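Local coordinates for NS3-like protein (Alongshan virus, PDB 6M40) that probably hydrolyses ATP and other ribonucleoside triphosphates to drive RNA unwinding, as the helicase domain of a flavivirus-like NS3 protein, at residues Gln181-Tyr186 / Gln217-Thr222; Gly191-Ala196 / Asp261-Phe266; Met43-Arg48 / Asp110-Leu115; Val49-Pro54 / Val88-His93. All blocks are in the same frame, centred on the assembly; numbering follows the deposited sequence.

Interaction 1: Gln181-Tyr186 / Gln217-Thr222; sequences QAVRKY and QTTPYT
The guanidinium of Arg184 lies over Thr218, whose CG2 sits above one face of the planar group, displaced toward its rim. The two side chains cross at about a right angle. The arginine leaves helix 179-189 with CG beside the backbone N (chi1 -76°) and runs extended from CG to NE, which carries the flat group across to the threonine. Arg184 NH2 is 3.0 Å from Thr218 OG1, but the N-H does not aim at the oxygen and no hydrogen bond forms. That hydroxyl is bonded instead to the carbonyl of His214, one helical turn back in helix 208-216, just as Thr219 OG1 is bonded to the carbonyl of Ile215. Threonine therefore suits this helix exit: the hydroxyl is satisfied by the helix it follows, and the methyl is presented to the neighbouring one. Thr219 CG2 reaches 3.7 Å from Val183 O and 4.1 Å from Arg184 CG.

Deeper in, Tyr221 points its OH at the edge of the Tyr186 ring, in the ring plane and 3.7 Å from CD1, with the two side chains roughly perpendicular. Tyr186 is also held by a stack with His190, and Val183 packs on Phe266 of strand 264-276, so the helix bridges the connection into strand 222-226 and the sheet of what is, by family, the second RecA-like domain. No hydrogen bond or salt bridge crosses between the segments; shape and van der Waals contact hold them, while the threonine hydroxyls are spent on the preceding helix, leaving the methyls to packing that probably tolerates small shifts.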
# COMPACT_ATOMS: atom_id res chain seq x y z
N GLN A 181 -25.19 12.56 -2.82
CA GLN A 181 -25.88 13.84 -2.87
C GLN A 181 -24.92 15.01 -2.74
O GLN A 181 -25.18 16.10 -3.26
CB GLN A 181 -26.94 13.90 -1.77
CG GLN A 181 -27.96 12.77 -1.84
CD GLN A 181 -28.84 12.70 -0.61
OE1 GLN A 181 -28.60 13.39 0.38
NE2 GLN A 181 -29.87 11.88 -0.68
N ALA A 182 -23.80 14.82 -2.02
CA ALA A 182 -22.77 15.84 -2.00
C ALA A 182 -22.07 15.94 -3.35
O ALA A 182 -21.56 17.01 -3.71
CB ALA A 182 -21.75 15.55 -0.90
N VAL A 183 -22.05 14.85 -4.11
CA VAL A 183 -21.56 14.89 -5.49
C VAL A 183 -22.61 15.47 -6.43
O VAL A 183 -22.27 15.90 -7.54
CB VAL A 183 -21.13 13.48 -5.93
CG1 VAL A 183 -21.03 13.41 -7.45
CG2 VAL A 183 -19.80 13.11 -5.29
N ARG A 184 -23.89 15.47 -6.03
CA ARG A 184 -24.89 16.19 -6.81
C ARG A 184 -24.77 17.69 -6.56
O ARG A 184 -24.73 18.48 -7.50
CB ARG A 184 -26.29 15.69 -6.47
CG ARG A 184 -26.61 14.35 -7.12
CD ARG A 184 -27.97 13.82 -6.71
NE ARG A 184 -28.01 12.36 -6.79
CZ ARG A 184 -29.11 11.63 -6.66
NH1 ARG A 184 -30.28 12.21 -6.46
NH2 ARG A 184 -29.03 10.31 -6.75
N LYS A 185 -24.72 18.08 -5.28
CA LYS A 185 -24.47 19.48 -4.95
C LYS A 185 -23.28 20.02 -5.74
O LYS A 185 -23.37 21.09 -6.35
CB LYS A 185 -24.22 19.61 -3.44
CG LYS A 185 -25.14 20.58 -2.73
CD LYS A 185 -24.63 20.88 -1.32
CE LYS A 185 -25.56 20.32 -0.24
NZ LYS A 185 -25.41 21.06 1.05
N TYR A 186 -22.18 19.27 -5.76
CA TYR A 186 -20.98 19.69 -6.50
C TYR A 186 -21.25 19.76 -8.00
O TYR A 186 -20.80 20.70 -8.67
CB TYR A 186 -19.83 18.72 -6.19
CG TYR A 186 -18.44 19.14 -6.64
CD1 TYR A 186 -18.02 18.92 -7.94
CD2 TYR A 186 -17.55 19.74 -5.75
CE1 TYR A 186 -16.75 19.29 -8.36
CE2 TYR A 186 -16.27 20.12 -6.17
CZ TYR A 186 -15.88 19.89 -7.47
OH TYR A 186 -14.62 20.26 -7.90
N GLN A 217 -26.97 8.29 -13.16
CA GLN A 217 -28.35 8.65 -13.42
C GLN A 217 -28.76 9.98 -12.80
O GLN A 217 -29.95 10.30 -12.80
CB GLN A 217 -29.28 7.53 -12.92
CG GLN A 217 -29.49 7.50 -11.41
CD GLN A 217 -30.16 6.22 -10.94
OE1 GLN A 217 -30.36 5.29 -11.71
NE2 GLN A 217 -30.52 6.18 -9.66
N THR A 218 -27.81 10.75 -12.27
CA THR A 218 -28.16 12.06 -11.74
C THR A 218 -27.28 13.15 -12.33
O THR A 218 -27.79 14.09 -12.95
CB THR A 218 -28.06 12.06 -10.22
OG1 THR A 218 -28.60 10.84 -9.70
CG2 THR A 218 -28.85 13.23 -9.66
N THR A 219 -25.97 13.06 -12.12
CA THR A 219 -25.07 14.06 -12.66
C THR A 219 -24.77 13.78 -14.13
O THR A 219 -24.93 12.65 -14.60
CB THR A 219 -23.77 14.08 -11.87
OG1 THR A 219 -23.07 12.85 -12.06
CG2 THR A 219 -24.05 14.28 -10.38
N PRO A 220 -24.34 14.80 -14.87
CA PRO A 220 -23.91 14.58 -16.26
C PRO A 220 -22.52 13.97 -16.39
O PRO A 220 -22.05 13.78 -17.52
CB PRO A 220 -23.93 16.00 -16.85
CG PRO A 220 -23.62 16.89 -15.67
CD PRO A 220 -24.26 16.22 -14.48
N TYR A 221 -21.86 13.68 -15.27
CA TYR A 221 -20.54 13.08 -15.29
C TYR A 221 -20.61 11.65 -15.81
O TYR A 221 -21.60 10.94 -15.59
CB TYR A 221 -19.92 13.07 -13.89
CG TYR A 221 -19.64 14.42 -13.25
CD1 TYR A 221 -20.27 15.58 -13.68
CD2 TYR A 221 -18.73 14.52 -12.20
CE1 TYR A 221 -20.01 16.80 -13.09
CE2 TYR A 221 -18.46 15.74 -11.60
CZ TYR A 221 -19.10 16.87 -12.05
OH TYR A 221 -18.84 18.09 -11.46
N THR A 222 -19.55 11.21 -16.48
CA THR A 222 -19.41 9.81 -16.88
C THR A 222 -18.56 9.09 -15.84
O THR A 222 -17.47 9.57 -15.49
CB THR A 222 -18.77 9.67 -18.26
OG1 THR A 222 -17.41 9.23 -18.14
CG2 THR A 222 -18.82 10.98 -19.03

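Interaction 2: Gly191-Ala196 / Asp261-Phe266; sequences GPARVA and DLDAVF
Arg194 meets Asp261 at one end of this parallel pairing, its NH1 donating to Asp261 O (3.0 Å) and forming a salt bridge with OD2 (3.0 Å). The side chains cross at about a right angle, with guanidinium and carboxylate planes 70° apart; Asp261 is poorly ordered, and this end is probably mobile. Next along, Arg194 O accepts Asp263 N at 2.8 Å and, weakly, Ala264 N, while Asp263 OD2 takes a weak bond from Arg194 N. The regular strands then take over: Ala196 N donates to Ala264 O, and Phe266 N to Ala196 O at 2.8 Å, almost straight.

On one face Val195 CG2 packs against Ala264 CB (3.6 Å) and approaches the edge of the Phe266 ring in its plane, at CE1 (3.8 Å). On the other, small Ala196 lets Leu262 CD2 close over its methyl.

Further out, Arg304 forms salt bridges with Asp261 OD1 and Asp263 OD1, which probably helps to orient the carboxylates, the first toward the Arg194 side chain, the second toward its backbone N. Tyr186 of helix 179-189 rests on the Val195 face, Tyr309 stacks on Phe266, and Ile300, within the motif VI sequence QRRGRIGR, touches Leu262 and Val265.

The chemistry grades along the strands, from ionic pairing at the partly exposed entrance to apolar packing and backbone bonds inside; the arginines and aspartates probably balance one another's charge there.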
# COMPACT_ATOMS: atom_id res chain seq x y z
N GLY A 191 -19.52 23.59 -12.36
CA GLY A 191 -19.63 22.94 -13.64
C GLY A 191 -18.75 21.70 -13.65
O GLY A 191 -18.08 21.37 -12.66
N PRO A 192 -18.72 21.01 -14.79
CA PRO A 192 -17.96 19.75 -14.85
C PRO A 192 -16.54 19.93 -14.36
O PRO A 192 -15.86 20.90 -14.69
CB PRO A 192 -18.01 19.37 -16.33
CG PRO A 192 -18.23 20.68 -17.04
CD PRO A 192 -19.15 21.44 -16.13
N ALA A 193 -16.09 18.98 -13.54
CA ALA A 193 -14.69 18.86 -13.16
C ALA A 193 -14.28 17.40 -13.28
O ALA A 193 -15.09 16.52 -13.59
CB ALA A 193 -14.45 19.38 -11.74
N ARG A 194 -12.99 17.15 -13.07
CA ARG A 194 -12.49 15.80 -12.85
C ARG A 194 -12.62 15.49 -11.37
O ARG A 194 -12.04 16.18 -10.53
CB ARG A 194 -11.04 15.69 -13.30
CG ARG A 194 -10.81 15.46 -14.79
CD ARG A 194 -9.36 15.04 -14.97
NE ARG A 194 -9.01 14.56 -16.30
CZ ARG A 194 -7.77 14.28 -16.69
NH1 ARG A 194 -6.76 14.44 -15.84
NH2 ARG A 194 -7.52 13.84 -17.91
N VAL A 195 -13.39 14.45 -11.04
CA VAL A 195 -13.70 14.12 -9.66
C VAL A 195 -13.45 12.64 -9.42
O VAL A 195 -13.42 11.83 -10.34
CB VAL A 195 -15.17 14.51 -9.31
CG1 VAL A 195 -15.93 13.33 -8.73
CG2 VAL A 195 -15.19 15.68 -8.36
N ALA A 196 -13.25 12.28 -8.14
CA ALA A 196 -13.02 10.89 -7.76
C ALA A 196 -13.66 10.57 -6.41
O ALA A 196 -13.60 11.37 -5.47
CB ALA A 196 -11.53 10.57 -7.68
N ASP A 261 -5.08 12.53 -11.86
CA ASP A 261 -5.05 13.99 -11.80
C ASP A 261 -6.45 14.58 -11.93
O ASP A 261 -7.15 14.31 -12.91
CB ASP A 261 -4.15 14.55 -12.90
CG ASP A 261 -4.48 15.99 -13.25
OD1 ASP A 261 -4.31 16.86 -12.37
OD2 ASP A 261 -4.90 16.24 -14.39
N LEU A 262 -6.86 15.41 -10.97
CA LEU A 262 -8.25 15.83 -10.89
C LEU A 262 -8.41 17.00 -9.93
O LEU A 262 -7.46 17.45 -9.29
CB LEU A 262 -9.13 14.66 -10.45
CG LEU A 262 -8.48 13.75 -9.41
CD1 LEU A 262 -7.90 14.53 -8.24
CD2 LEU A 262 -9.48 12.72 -8.91
N ASP A 263 -9.66 17.48 -9.81
CA ASP A 263 -9.97 18.71 -9.11
C ASP A 263 -10.63 18.52 -7.75
O ASP A 263 -10.62 19.46 -6.95
CB ASP A 263 -10.90 19.60 -9.98
CG ASP A 263 -10.32 19.90 -11.36
OD1 ASP A 263 -9.13 20.23 -11.48
OD2 ASP A 263 -11.09 19.82 -12.35
N ALA A 264 -11.20 17.35 -7.45
CA ALA A 264 -11.82 17.13 -6.14
C ALA A 264 -11.86 15.64 -5.81
O ALA A 264 -11.79 14.79 -6.70
CB ALA A 264 -13.23 17.72 -6.09
N VAL A 265 -12.03 15.36 -4.52
CA VAL A 265 -12.05 13.99 -3.99
C VAL A 265 -13.18 13.88 -2.97
O VAL A 265 -13.28 14.71 -2.05
CB VAL A 265 -10.71 13.62 -3.33
CG1 VAL A 265 -10.88 12.47 -2.35
CG2 VAL A 265 -9.66 13.28 -4.38
N PHE A 266 -14.01 12.85 -3.10
CA PHE A 266 -15.06 12.55 -2.13
C PHE A 266 -14.71 11.28 -1.38
O PHE A 266 -14.53 10.22 -2.00
CB PHE A 266 -16.42 12.42 -2.83
CG PHE A 266 -16.94 13.72 -3.35
CD1 PHE A 266 -16.54 14.20 -4.58
CD2 PHE A 266 -17.83 14.47 -2.59
CE1 PHE A 266 -17.01 15.40 -5.06
CE2 PHE A 266 -18.30 15.67 -3.07
CZ PHE A 266 -17.89 16.14 -4.30

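Interaction 3: Met43-Arg48 / Asp110-Leu115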
# COMPACT_ATOMS: atom_id res chain seq x y z
N MSE A 43 26.11 7.83 -2.52
CA MSE A 43 27.24 7.30 -3.28
C MSE A 43 28.56 7.75 -2.64
O MSE A 43 29.64 7.50 -3.17
CB MSE A 43 27.15 7.73 -4.74
CG MSE A 43 25.98 7.09 -5.48
SE MSE A 43 25.98 5.13 -5.45
CE MSE A 43 27.47 4.79 -6.66
N THR A 44 28.43 8.41 -1.49
CA THR A 44 29.61 8.77 -0.70
C THR A 44 30.38 7.54 -0.26
O THR A 44 31.59 7.44 -0.48
CB THR A 44 29.18 9.58 0.52
OG1 THR A 44 28.69 10.87 0.12
CG2 THR A 44 30.35 9.77 1.49
N TRP A 45 29.68 6.57 0.35
CA TRP A 45 30.31 5.45 1.03
C TRP A 45 29.89 4.08 0.50
O TRP A 45 30.56 3.10 0.82
CB TRP A 45 29.98 5.49 2.54
CG TRP A 45 28.53 5.82 2.84
CD1 TRP A 45 27.44 5.10 2.46
CD2 TRP A 45 28.04 6.94 3.58
NE1 TRP A 45 26.29 5.72 2.90
CE2 TRP A 45 26.63 6.85 3.60
CE3 TRP A 45 28.64 8.02 4.23
CZ2 TRP A 45 25.82 7.78 4.24
CZ3 TRP A 45 27.84 8.96 4.86
CH2 TRP A 45 26.44 8.83 4.86
N SER A 46 28.81 3.99 -0.27
CA SER A 46 28.32 2.71 -0.75
C SER A 46 28.39 2.65 -2.28
O SER A 46 28.53 3.68 -2.95
CB SER A 46 26.88 2.46 -0.27
OG SER A 46 25.94 3.15 -1.08
N ASN A 47 28.28 1.43 -2.81
CA ASN A 47 28.54 1.17 -4.22
C ASN A 47 27.29 1.01 -5.07
O ASN A 47 27.34 1.24 -6.28
CB ASN A 47 29.37 -0.11 -4.39
CG ASN A 47 30.69 -0.05 -3.65
OD1 ASN A 47 31.26 1.02 -3.45
ND2 ASN A 47 31.19 -1.22 -3.24
N ARG A 48 26.18 0.56 -4.49
CA ARG A 48 24.90 0.53 -5.18
C ARG A 48 23.83 1.12 -4.27
O ARG A 48 23.95 1.07 -3.04
CB ARG A 48 24.47 -0.90 -5.57
CG ARG A 48 25.46 -1.65 -6.43
CD ARG A 48 24.79 -2.84 -7.11
NE ARG A 48 25.65 -3.45 -8.11
CZ ARG A 48 25.26 -4.39 -8.97
NH1 ARG A 48 24.01 -4.83 -8.96
NH2 ARG A 48 26.12 -4.88 -9.84
N ASP A 110 27.54 -2.80 1.38
CA ASP A 110 27.81 -1.66 0.51
C ASP A 110 26.59 -1.28 -0.31
O ASP A 110 26.72 -0.72 -1.40
CB ASP A 110 29.00 -1.94 -0.40
CG ASP A 110 28.75 -3.11 -1.36
OD1 ASP A 110 28.00 -4.04 -1.01
OD2 ASP A 110 29.32 -3.10 -2.47
N VAL A 111 25.39 -1.59 0.18
CA VAL A 111 24.15 -1.31 -0.53
C VAL A 111 23.27 -0.46 0.37
O VAL A 111 22.85 -0.91 1.45
CB VAL A 111 23.41 -2.60 -0.94
CG1 VAL A 111 22.17 -2.24 -1.74
CG2 VAL A 111 24.32 -3.51 -1.73
N SER A 112 22.96 0.75 -0.09
CA SER A 112 22.04 1.65 0.59
C SER A 112 20.70 1.63 -0.12
O SER A 112 20.61 1.33 -1.32
CB SER A 112 22.62 3.07 0.64
OG SER A 112 23.68 3.13 1.57
N TYR A 113 19.64 1.91 0.63
CA TYR A 113 18.27 1.79 0.15
C TYR A 113 17.57 3.14 0.30
O TYR A 113 17.94 3.95 1.15
CB TYR A 113 17.55 0.64 0.89
CG TYR A 113 18.34 -0.67 0.85
CD1 TYR A 113 19.38 -0.91 1.75
CD2 TYR A 113 18.06 -1.66 -0.10
CE1 TYR A 113 20.12 -2.09 1.71
CE2 TYR A 113 18.81 -2.85 -0.14
CZ TYR A 113 19.83 -3.06 0.77
OH TYR A 113 20.56 -4.22 0.74
N VAL A 114 16.62 3.41 -0.59
CA VAL A 114 15.72 4.56 -0.48
C VAL A 114 14.31 4.03 -0.69
O VAL A 114 13.99 3.54 -1.78
CB VAL A 114 16.03 5.67 -1.50
CG1 VAL A 114 14.87 6.65 -1.59
CG2 VAL A 114 17.32 6.41 -1.15
N LEU A 115 13.47 4.13 0.33
CA LEU A 115 12.12 3.59 0.28
C LEU A 115 11.10 4.72 0.35
O LEU A 115 11.19 5.60 1.21
CB LEU A 115 11.88 2.61 1.43
CG LEU A 115 12.47 1.21 1.32
CD1 LEU A 115 13.97 1.20 1.22
CD2 LEU A 115 12.00 0.43 2.53
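This is the parallel pairing of two strand beginnings: the turn after helix 31-42 meets the start of strand 111-116 in the six-stranded sheet of the Flavivirus DEAD domain, mainly through backbone and polar groups. Asp110 O takes Asn47 N at 3.0 Å and, more weakly, Arg48 N, so one carbonyl grips two successive amides. Arg48 O then accepts Ser112 N (3.1 Å) in its carbonyl plane, which sets the strand register.

Outside this ladder, Asn47 ND2 donates to Asp110 OD2 at 2.8 Å. The oxygen uses its anti lone pair, and the amide and carboxylate planes stand 85° apart; a short amide and a short carboxylate can meet here without leaving the chain ends. On the inner side Ser46 OG and Ser112 OG share a weak 3.5 Å bond. Each has a stronger partner elsewhere, Leu42 O for Ser46 and Ala144 N for Ser112, so these small hydroxyls also pair with backbone groups of neighbouring elements. The Trp45 ring turns its NE1 edge toward Ser112 OG (3.9 Å).

Beyond the pair, strand 111-116 continues along strand 48-53 on one flank and hydrogen-bonds strand 145-149 on the other; Leu42 of helix 31-42 packs on Ser112, and helix 123-136 packs against Tyr113.

Interaction 4: Val49-Pro54 / Val88-His93; sequences VYVAGP and VVVTTH
Five backbone bonds make the ladder of this parallel pair, two of them from Val51. Val89 N donates to Val49 O (3.1 Å), Val51 N to Val89 O, Thr91 N to Val51 O, and Gly53 N to Thr91 O (3.2 Å). The last rung differs: His93 N reaches Gly53 O at 3.0 Å from above the carbonyl plane, 62° out of it, where the chain is turning into helix 93-102.

Apolar packing comes next. Val49, Val51, Val88 and Val90 share one face of the sheet, with Val51 CB against Val90 CG1 (3.5 Å); beta-branched valines suit extended strands, and Val51 and Val90 pack on Met62 and Leu63 of helix 56-64. On the other face, Tyr50 lies side by side with Val89, its CD2 3.6 Å from Val89 CB, and its hydroxyl bonds that of Tyr99.

Face contacts to a ring gather at the carboxy ends. Gly53 CA stands 4.1 Å from the centroid of the His93 ring, 20° off its normal, a CH-pi contact, and Pro54 N lies over the same ring. Lacking a CB, Gly53 avoids crowding Pro54 CD.

Polar side chains finish the strand. Thr92, with OG1 between its backbone N and carbonyl carbon (chi1 75°), is the N-cap of helix 93-102 and binds Thr95 N; Thr91 OG1 bonds Met75 O in the next strand.

This is a strand pair of the RecA-like alpha/beta core of helicases, which carries motifs at the carboxy ends of its strands. Gly53 and Pro54 open the GPTR sequence of motif Ia, and Pro54 touches Glu117 of the DETH sequence, motif II.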
# COMPACT_ATOMS: atom_id res chain seq x y z
N VAL A 49 22.77 1.66 -4.87
CA VAL A 49 21.63 2.16 -4.11
C VAL A 49 20.35 1.69 -4.78
O VAL A 49 20.13 1.94 -5.97
CB VAL A 49 21.62 3.69 -3.97
CG1 VAL A 49 20.27 4.15 -3.46
CG2 VAL A 49 22.73 4.14 -3.05
N TYR A 50 19.49 1.04 -4.00
CA TYR A 50 18.23 0.51 -4.50
C TYR A 50 17.11 1.47 -4.13
O TYR A 50 17.05 1.96 -3.00
CB TYR A 50 17.97 -0.88 -3.92
CG TYR A 50 18.81 -1.94 -4.59
CD1 TYR A 50 20.14 -2.16 -4.23
CD2 TYR A 50 18.27 -2.73 -5.60
CE1 TYR A 50 20.90 -3.13 -4.86
CE2 TYR A 50 19.03 -3.70 -6.23
CZ TYR A 50 20.34 -3.90 -5.85
OH TYR A 50 21.07 -4.87 -6.49
N VAL A 51 16.24 1.76 -5.09
CA VAL A 51 15.12 2.67 -4.89
C VAL A 51 13.84 1.90 -5.14
O VAL A 51 13.71 1.23 -6.17
CB VAL A 51 15.23 3.90 -5.82
CG1 VAL A 51 14.08 4.87 -5.53
CG2 VAL A 51 16.58 4.60 -5.65
N ALA A 52 12.89 2.01 -4.22
CA ALA A 52 11.69 1.20 -4.31
C ALA A 52 10.47 1.99 -3.87
O ALA A 52 10.53 2.81 -2.94
CB ALA A 52 11.79 -0.09 -3.49
N GLY A 53 9.36 1.72 -4.53
CA GLY A 53 8.09 2.32 -4.20
C GLY A 53 6.96 1.33 -4.38
O GLY A 53 7.07 0.35 -5.12
N PRO A 54 5.85 1.60 -3.74
CA PRO A 54 4.79 0.59 -3.64
C PRO A 54 4.34 0.04 -4.98
O PRO A 54 4.58 -1.14 -5.28
CB PRO A 54 3.67 1.34 -2.92
CG PRO A 54 3.93 2.80 -3.20
CD PRO A 54 5.42 2.93 -3.27
N VAL A 88 22.49 1.94 -9.66
CA VAL A 88 21.31 2.47 -8.97
C VAL A 88 20.11 1.77 -9.58
O VAL A 88 19.80 1.98 -10.75
CB VAL A 88 21.18 4.00 -9.10
CG1 VAL A 88 19.73 4.41 -8.89
CG2 VAL A 88 22.09 4.71 -8.11
N VAL A 89 19.43 0.94 -8.79
CA VAL A 89 18.27 0.19 -9.26
C VAL A 89 17.02 0.81 -8.67
O VAL A 89 16.99 1.15 -7.48
CB VAL A 89 18.38 -1.30 -8.87
CG1 VAL A 89 17.22 -2.10 -9.47
CG2 VAL A 89 19.71 -1.87 -9.31
N VAL A 90 15.99 0.98 -9.49
CA VAL A 90 14.67 1.37 -9.02
C VAL A 90 13.71 0.24 -9.34
O VAL A 90 13.76 -0.34 -10.43
CB VAL A 90 14.19 2.70 -9.65
CG1 VAL A 90 15.12 3.83 -9.31
CG2 VAL A 90 14.04 2.54 -11.15
N THR A 91 12.84 -0.06 -8.39
CA THR A 91 11.87 -1.13 -8.54
C THR A 91 10.73 -0.85 -7.57
O THR A 91 10.59 0.28 -7.09
CB THR A 91 12.56 -2.49 -8.33
OG1 THR A 91 11.58 -3.52 -8.18
CG2 THR A 91 13.48 -2.47 -7.12
N THR A 92 9.91 -1.85 -7.30
CA THR A 92 8.83 -1.72 -6.33
C THR A 92 9.23 -2.39 -5.02
O THR A 92 10.21 -3.14 -4.96
CB THR A 92 7.55 -2.35 -6.88
OG1 THR A 92 7.66 -3.79 -6.82
CG2 THR A 92 7.34 -1.93 -8.31
N HIS A 93 8.47 -2.10 -3.97
CA HIS A 93 8.68 -2.79 -2.69
C HIS A 93 8.69 -4.29 -2.89
O HIS A 93 9.68 -4.97 -2.59
CB HIS A 93 7.58 -2.41 -1.70
CG HIS A 93 7.65 -0.99 -1.22
ND1 HIS A 93 6.55 -0.30 -0.77
CD2 HIS A 93 8.70 -0.15 -1.08
CE1 HIS A 93 6.91 0.91 -0.39
NE2 HIS A 93 8.21 1.03 -0.56

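Interactions 3 and 4 build one sheet in the DEAD domain and share strand 48-53: Val114 N probably bonds Tyr50 O, and 49-54/88-93 is nested within the loop closed by 43-48/110-115. Interactions 1 and 2 belong to the other sheet's domain, interaction 2's centre about 31 Å from that of interaction 4. They touch where Tyr186 OH packs on Ala264 CB and Val183 CG2 on Phe266 CG, joining helix to strands. Interaction 4 is buried, a backbone ladder with valine packing and a histidine ring over Gly53 and Pro54; interactions 2 and 3, partly buried strand entrances, add charged or amide pairs. Interaction 1, largely buried, has neither ladder nor cross-segment hydrogen bond and relies on packing.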